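Local coordinates for protein deacetylase EF_0837 (Enterococcus faecalis, PDB 2ICS) that is a zinc-dependent amidohydrolase-superfamily enzyme that deacetylates acetyl-(R)-mandelate in vitro, though with very low efficiency, at residues A[184-196]-A[207-220]. Residues are numbered along the deposited sequence; the frame is centred on the assembly and turned at random.
Sequences PLMVHIGSAPPHL and DVLTHCFNGKENGI. With ZN (zinc ion), chain C; ADE (adenine), chain D.
His188 and His211 bind one zinc ion from the C-terminal side of two neighbouring parallel strands of the amidohydrolase TIM barrel, 186-189 and 208-210, joined through helix 196-202 as a beta-alpha-beta unit. Zinc is 2.1 Å from His188 ND1 and 2.2 Å from His211 NE2; the rings meet obliquely, planes 72° apart, His188 ND1 lying at the edge of the His211 ring, near its plane. Adenine N6 and a water also bind the metal, and the carbamate of N6-carboxylated Lys154 bridges it to the second zinc. The other nitrogens are hydrogen-bonded, His188 NE2 with Ser158 OG and His211 ND1 with the carbonyl of Gly245, which fixes the rotation of each ring. Thr210 sets CG2 over the centre of one face of the His211 ring, while its OG1, anti to the backbone N (chi1 -163°), hydrogen-bonds to Asp243 and to His60, a ligand of the other zinc. On the same side of the sheet the selenium of Met186, a selenomethionine, leans on Thr210 CB, and its methyl CE, swung round by the bend at chi3 (-84°), meets Val208 CG1. Leu209 points to the opposite side, and its CD1 meets Ile189 CG2 at 3.6 Å, the two side chains crossing at about a right angle. Beyond the strands, Lys216 lies extended beside Gly190 and Ser191, its NZ linked through a water to Ile189 O. Asn218 ties down the loop leading into helix 196-202. Its ND2 donates to Gly190 O (3.1 Å), nearly in the amide plane, and weakly to Pro194 O, while OD1 accepts the backbone N-H of Leu196, N to OD1 2.9 Å.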
loop_
_atom_site.group_PDB
_atom_site.type_symbol
_atom_site.label_atom_id
_atom_site.label_comp_id
_atom_site.label_asym_id
_atom_site.label_seq_id
_atom_site.Cartn_x
_atom_site.Cartn_y
_atom_site.Cartn_z
ATOM N N PRO A 184 -5.947 -2.318 12.856
ATOM C CA PRO A 184 -4.610 -1.993 12.344
ATOM C C PRO A 184 -4.245 -0.519 12.436
ATOM O O PRO A 184 -5.076 0.362 12.209
ATOM C CB PRO A 184 -4.665 -2.487 10.902
ATOM C CG PRO A 184 -5.566 -3.688 11.010
ATOM C CD PRO A 184 -6.685 -3.156 11.892
ATOM N N LEU A 185 -2.986 -0.264 12.769
ATOM C CA LEU A 185 -2.467 1.089 12.895
ATOM C C LEU A 185 -1.291 1.303 11.947
ATOM O O LEU A 185 -0.367 0.495 11.924
ATOM C CB LEU A 185 -1.986 1.332 14.332
ATOM C CG LEU A 185 -1.032 2.514 14.541
ATOM C CD1 LEU A 185 -1.774 3.823 14.343
ATOM C CD2 LEU A 185 -0.437 2.458 15.939
HETATM N N MSE A 186 -1.331 2.372 11.154
HETATM C CA MSE A 186 -0.216 2.684 10.261
HETATM C C MSE A 186 0.511 3.901 10.836
HETATM O O MSE A 186 -0.119 4.907 11.161
HETATM C CB MSE A 186 -0.693 3.017 8.845
HETATM C CG MSE A 186 0.473 3.410 7.930
HETATM SE SE MSE A 186 0.045 3.755 6.072
HETATM C CE MSE A 186 0.071 1.931 5.423
ATOM N N VAL A 187 1.829 3.808 10.964
ATOM C CA VAL A 187 2.615 4.905 11.512
ATOM C C VAL A 187 3.571 5.494 10.489
ATOM O O VAL A 187 4.399 4.803 9.904
ATOM C CB VAL A 187 3.439 4.455 12.751
ATOM C CG1 VAL A 187 4.262 5.618 13.295
ATOM C CG2 VAL A 187 2.501 3.938 13.829
ATOM N N HIS A 188 3.433 6.791 10.270
ATOM C CA HIS A 188 4.283 7.516 9.348
ATOM C C HIS A 188 5.439 8.090 10.159
ATOM O O HIS A 188 5.247 8.568 11.280
ATOM C CB HIS A 188 3.435 8.605 8.648
ATOM C CG HIS A 188 4.114 9.934 8.464
ATOM N ND1 HIS A 188 3.980 10.638 7.287
ATOM C CD2 HIS A 188 4.822 10.679 9.354
ATOM C CE1 HIS A 188 4.599 11.787 7.488
ATOM N NE2 HIS A 188 5.123 11.859 8.723
ATOM N N ILE A 189 6.643 7.998 9.610
ATOM C CA ILE A 189 7.825 8.535 10.270
ATOM C C ILE A 189 8.511 9.485 9.302
ATOM O O ILE A 189 8.376 9.359 8.084
ATOM C CB ILE A 189 8.844 7.433 10.679
ATOM C CG1 ILE A 189 9.274 6.627 9.450
ATOM C CG2 ILE A 189 8.230 6.523 11.739
ATOM C CD1 ILE A 189 10.374 5.590 9.739
ATOM N N GLY A 190 9.230 10.449 9.854
ATOM C CA GLY A 190 9.939 11.411 9.040
ATOM C C GLY A 190 11.032 11.998 9.902
ATOM O O GLY A 190 11.754 11.266 10.585
ATOM N N SER A 191 11.145 13.320 9.881
ATOM C CA SER A 191 12.143 14.021 10.672
ATOM C C SER A 191 11.752 13.984 12.144
ATOM O O SER A 191 10.580 13.816 12.480
ATOM C CB SER A 191 12.238 15.478 10.217
ATOM O OG SER A 191 12.552 15.551 8.839
ATOM N N ALA A 192 12.736 14.139 13.020
ATOM C CA ALA A 192 12.474 14.148 14.454
ATOM C C ALA A 192 12.093 15.582 14.811
ATOM O O ALA A 192 12.503 16.521 14.128
ATOM C CB ALA A 192 13.728 13.718 15.224
ATOM N N PRO A 193 11.303 15.774 15.876
ATOM C CA PRO A 193 10.743 14.756 16.770
ATOM C C PRO A 193 9.484 14.108 16.205
ATOM O O PRO A 193 8.833 14.660 15.325
ATOM C CB PRO A 193 10.447 15.548 18.035
ATOM C CG PRO A 193 9.953 16.851 17.464
ATOM C CD PRO A 193 10.986 17.130 16.371
ATOM N N PRO A 194 9.124 12.924 16.716
ATOM C CA PRO A 194 9.877 12.242 17.776
ATOM C C PRO A 194 11.048 11.481 17.177
ATOM O O PRO A 194 11.154 11.347 15.958
ATOM C CB PRO A 194 8.852 11.279 18.382
ATOM C CG PRO A 194 7.498 11.742 17.807
ATOM C CD PRO A 194 7.865 12.220 16.441
ATOM N N HIS A 195 11.921 10.981 18.040
ATOM C CA HIS A 195 13.061 10.197 17.595
ATOM C C HIS A 195 12.535 8.811 17.233
ATOM O O HIS A 195 11.627 8.302 17.883
ATOM C CB HIS A 195 14.105 10.121 18.709
ATOM C CG HIS A 195 14.841 11.406 18.916
ATOM N ND1 HIS A 195 15.737 11.902 17.994
ATOM C CD2 HIS A 195 14.774 12.325 19.909
ATOM C CE1 HIS A 195 16.190 13.074 18.407
ATOM N NE2 HIS A 195 15.620 13.354 19.566
ATOM N N LEU A 196 13.102 8.215 16.191
ATOM C CA LEU A 196 12.658 6.908 15.724
ATOM C C LEU A 196 12.582 5.843 16.812
ATOM O O LEU A 196 11.595 5.114 16.899
ATOM C CB LEU A 196 13.560 6.416 14.588
ATOM C CG LEU A 196 13.082 5.142 13.875
ATOM C CD1 LEU A 196 11.676 5.338 13.319
ATOM C CD2 LEU A 196 14.049 4.795 12.756
ATOM N N ASP A 207 1.694 -3.614 13.790
ATOM C CA ASP A 207 1.631 -2.183 13.521
ATOM C C ASP A 207 2.444 -1.966 12.255
ATOM O O ASP A 207 3.525 -2.538 12.098
ATOM C CB ASP A 207 2.225 -1.372 14.681
ATOM C CG ASP A 207 1.350 -1.405 15.934
ATOM O OD1 ASP A 207 0.109 -1.496 15.799
ATOM O OD2 ASP A 207 1.906 -1.322 17.054
ATOM N N VAL A 208 1.928 -1.141 11.355
ATOM C CA VAL A 208 2.598 -0.887 10.093
ATOM C C VAL A 208 3.427 0.386 10.109
ATOM O O VAL A 208 2.912 1.477 10.347
ATOM C CB VAL A 208 1.563 -0.813 8.935
ATOM C CG1 VAL A 208 2.278 -0.655 7.598
ATOM C CG2 VAL A 208 0.691 -2.072 8.928
ATOM N N LEU A 209 4.723 0.233 9.856
ATOM C CA LEU A 209 5.648 1.357 9.810
ATOM C C LEU A 209 5.810 1.749 8.344
ATOM O O LEU A 209 6.478 1.040 7.592
ATOM C CB LEU A 209 7.007 0.932 10.370
ATOM C CG LEU A 209 8.120 1.978 10.341
ATOM C CD1 LEU A 209 7.854 2.979 11.452
ATOM C CD2 LEU A 209 9.487 1.321 10.525
ATOM N N THR A 210 5.204 2.857 7.922
ATOM C CA THR A 210 5.329 3.259 6.525
ATOM C C THR A 210 6.504 4.239 6.362
ATOM O O THR A 210 6.984 4.808 7.348
ATOM C CB THR A 210 3.977 3.835 5.993
ATOM O OG1 THR A 210 3.989 3.864 4.558
ATOM C CG2 THR A 210 3.719 5.223 6.543
ATOM N N HIS A 211 6.982 4.405 5.128
ATOM C CA HIS A 211 8.139 5.257 4.833
ATOM C C HIS A 211 9.379 4.598 5.444
ATOM O O HIS A 211 10.365 5.265 5.765
ATOM C CB HIS A 211 7.990 6.657 5.445
ATOM C CG HIS A 211 6.757 7.384 5.019
ATOM N ND1 HIS A 211 6.217 7.317 3.754
ATOM C CD2 HIS A 211 5.983 8.262 5.704
ATOM C CE1 HIS A 211 5.164 8.138 3.711
ATOM N NE2 HIS A 211 4.983 8.734 4.872
ATOM N N CYS A 212 9.327 3.279 5.593
ATOM C CA CYS A 212 10.412 2.529 6.218
ATOM C C CYS A 212 11.829 2.775 5.697
ATOM O O CYS A 212 12.779 2.734 6.477
ATOM C CB CYS A 212 10.097 1.028 6.185
ATOM S SG CYS A 212 10.071 0.256 4.544
ATOM N N PHE A 213 11.987 3.015 4.397
ATOM C CA PHE A 213 13.319 3.259 3.859
ATOM C C PHE A 213 13.569 4.715 3.485
ATOM O O PHE A 213 14.222 4.992 2.481
ATOM C CB PHE A 213 13.594 2.366 2.640
ATOM C CG PHE A 213 13.597 0.884 2.945
ATOM C CD1 PHE A 213 13.945 0.409 4.211
ATOM C CD2 PHE A 213 13.259 -0.037 1.956
ATOM C CE1 PHE A 213 13.953 -0.959 4.488
ATOM C CE2 PHE A 213 13.265 -1.407 2.219
ATOM C CZ PHE A 213 13.612 -1.872 3.485
ATOM N N ASN A 214 13.060 5.652 4.283
ATOM C CA ASN A 214 13.293 7.058 3.984
ATOM C C ASN A 214 14.751 7.370 4.322
ATOM O O ASN A 214 15.348 6.718 5.181
ATOM C CB ASN A 214 12.338 7.967 4.775
ATOM C CG ASN A 214 12.648 8.007 6.259
ATOM O OD1 ASN A 214 11.857 7.537 7.088
ATOM N ND2 ASN A 214 13.793 8.579 6.610
ATOM N N GLY A 215 15.325 8.359 3.644
ATOM C CA GLY A 215 16.719 8.692 3.877
ATOM C C GLY A 215 17.019 9.808 4.857
ATOM O O GLY A 215 18.142 10.300 4.904
ATOM N N LYS A 216 16.029 10.214 5.641
ATOM C CA LYS A 216 16.234 11.279 6.613
ATOM C C LYS A 216 17.158 10.809 7.741
ATOM O O LYS A 216 17.368 9.606 7.924
ATOM C CB LYS A 216 14.875 11.728 7.171
ATOM C CG LYS A 216 13.925 12.214 6.081
ATOM C CD LYS A 216 12.525 12.541 6.604
ATOM C CE LYS A 216 11.600 12.938 5.449
ATOM N NZ LYS A 216 10.168 13.120 5.842
ATOM N N GLU A 217 17.715 11.759 8.490
ATOM C CA GLU A 217 18.616 11.441 9.598
ATOM C C GLU A 217 17.920 10.607 10.671
ATOM O O GLU A 217 18.542 9.771 11.326
ATOM C CB GLU A 217 19.148 12.734 10.237
ATOM C CG GLU A 217 20.071 13.551 9.344
ATOM C CD GLU A 217 20.543 14.841 10.005
ATOM O OE1 GLU A 217 19.705 15.747 10.223
ATOM O OE2 GLU A 217 21.754 14.945 10.309
ATOM N N ASN A 218 16.627 10.854 10.855
ATOM C CA ASN A 218 15.834 10.141 11.849
ATOM C C ASN A 218 15.281 8.831 11.282
ATOM O O ASN A 218 14.387 8.225 11.867
ATOM C CB ASN A 218 14.694 11.048 12.325
ATOM C CG ASN A 218 13.947 10.486 13.521
ATOM O OD1 ASN A 218 14.552 10.055 14.507
ATOM N ND2 ASN A 218 12.617 10.505 13.446
ATOM N N GLY A 219 15.821 8.409 10.139
ATOM C CA GLY A 219 15.389 7.172 9.501
ATOM C C GLY A 219 16.098 5.961 10.092
ATOM O O GLY A 219 16.816 6.098 11.081
ATOM N N ILE A 220 15.921 4.785 9.491
ATOM C CA ILE A 220 16.539 3.561 10.013
ATOM C C ILE A 220 18.037 3.385 9.729
ATOM O O ILE A 220 18.684 2.528 10.333
ATOM C CB ILE A 220 15.810 2.299 9.498
ATOM C CG1 ILE A 220 16.042 2.135 7.995
ATOM C CG2 ILE A 220 14.328 2.392 9.811
ATOM C CD1 ILE A 220 15.490 0.832 7.442
HETATM ZN ZN ZN C . 3.363 10.137 5.322
HETATM N N9 ADE D . 6.037 16.297 5.343
HETATM C C8 ADE D . 6.641 15.236 5.958
HETATM N N7 ADE D . 6.029 14.125 5.652
HETATM C C5 ADE D . 4.993 14.397 4.822
HETATM C C6 ADE D . 3.987 13.625 4.169
HETATM N N6 ADE D . 3.938 12.250 4.331
HETATM N N1 ADE D . 3.084 14.263 3.388
HETATM C C2 ADE D . 3.111 15.595 3.214
HETATM N N3 ADE D . 4.037 16.356 3.810
HETATM C C4 ADE D . 4.983 15.808 4.611
HETATM O O HOH W 1 -1.958 -2.943 13.682
HETATM O O HOH W 2 9.540 10.332 5.532
HETATM O O HOH W 3 2.804 9.941 3.166
#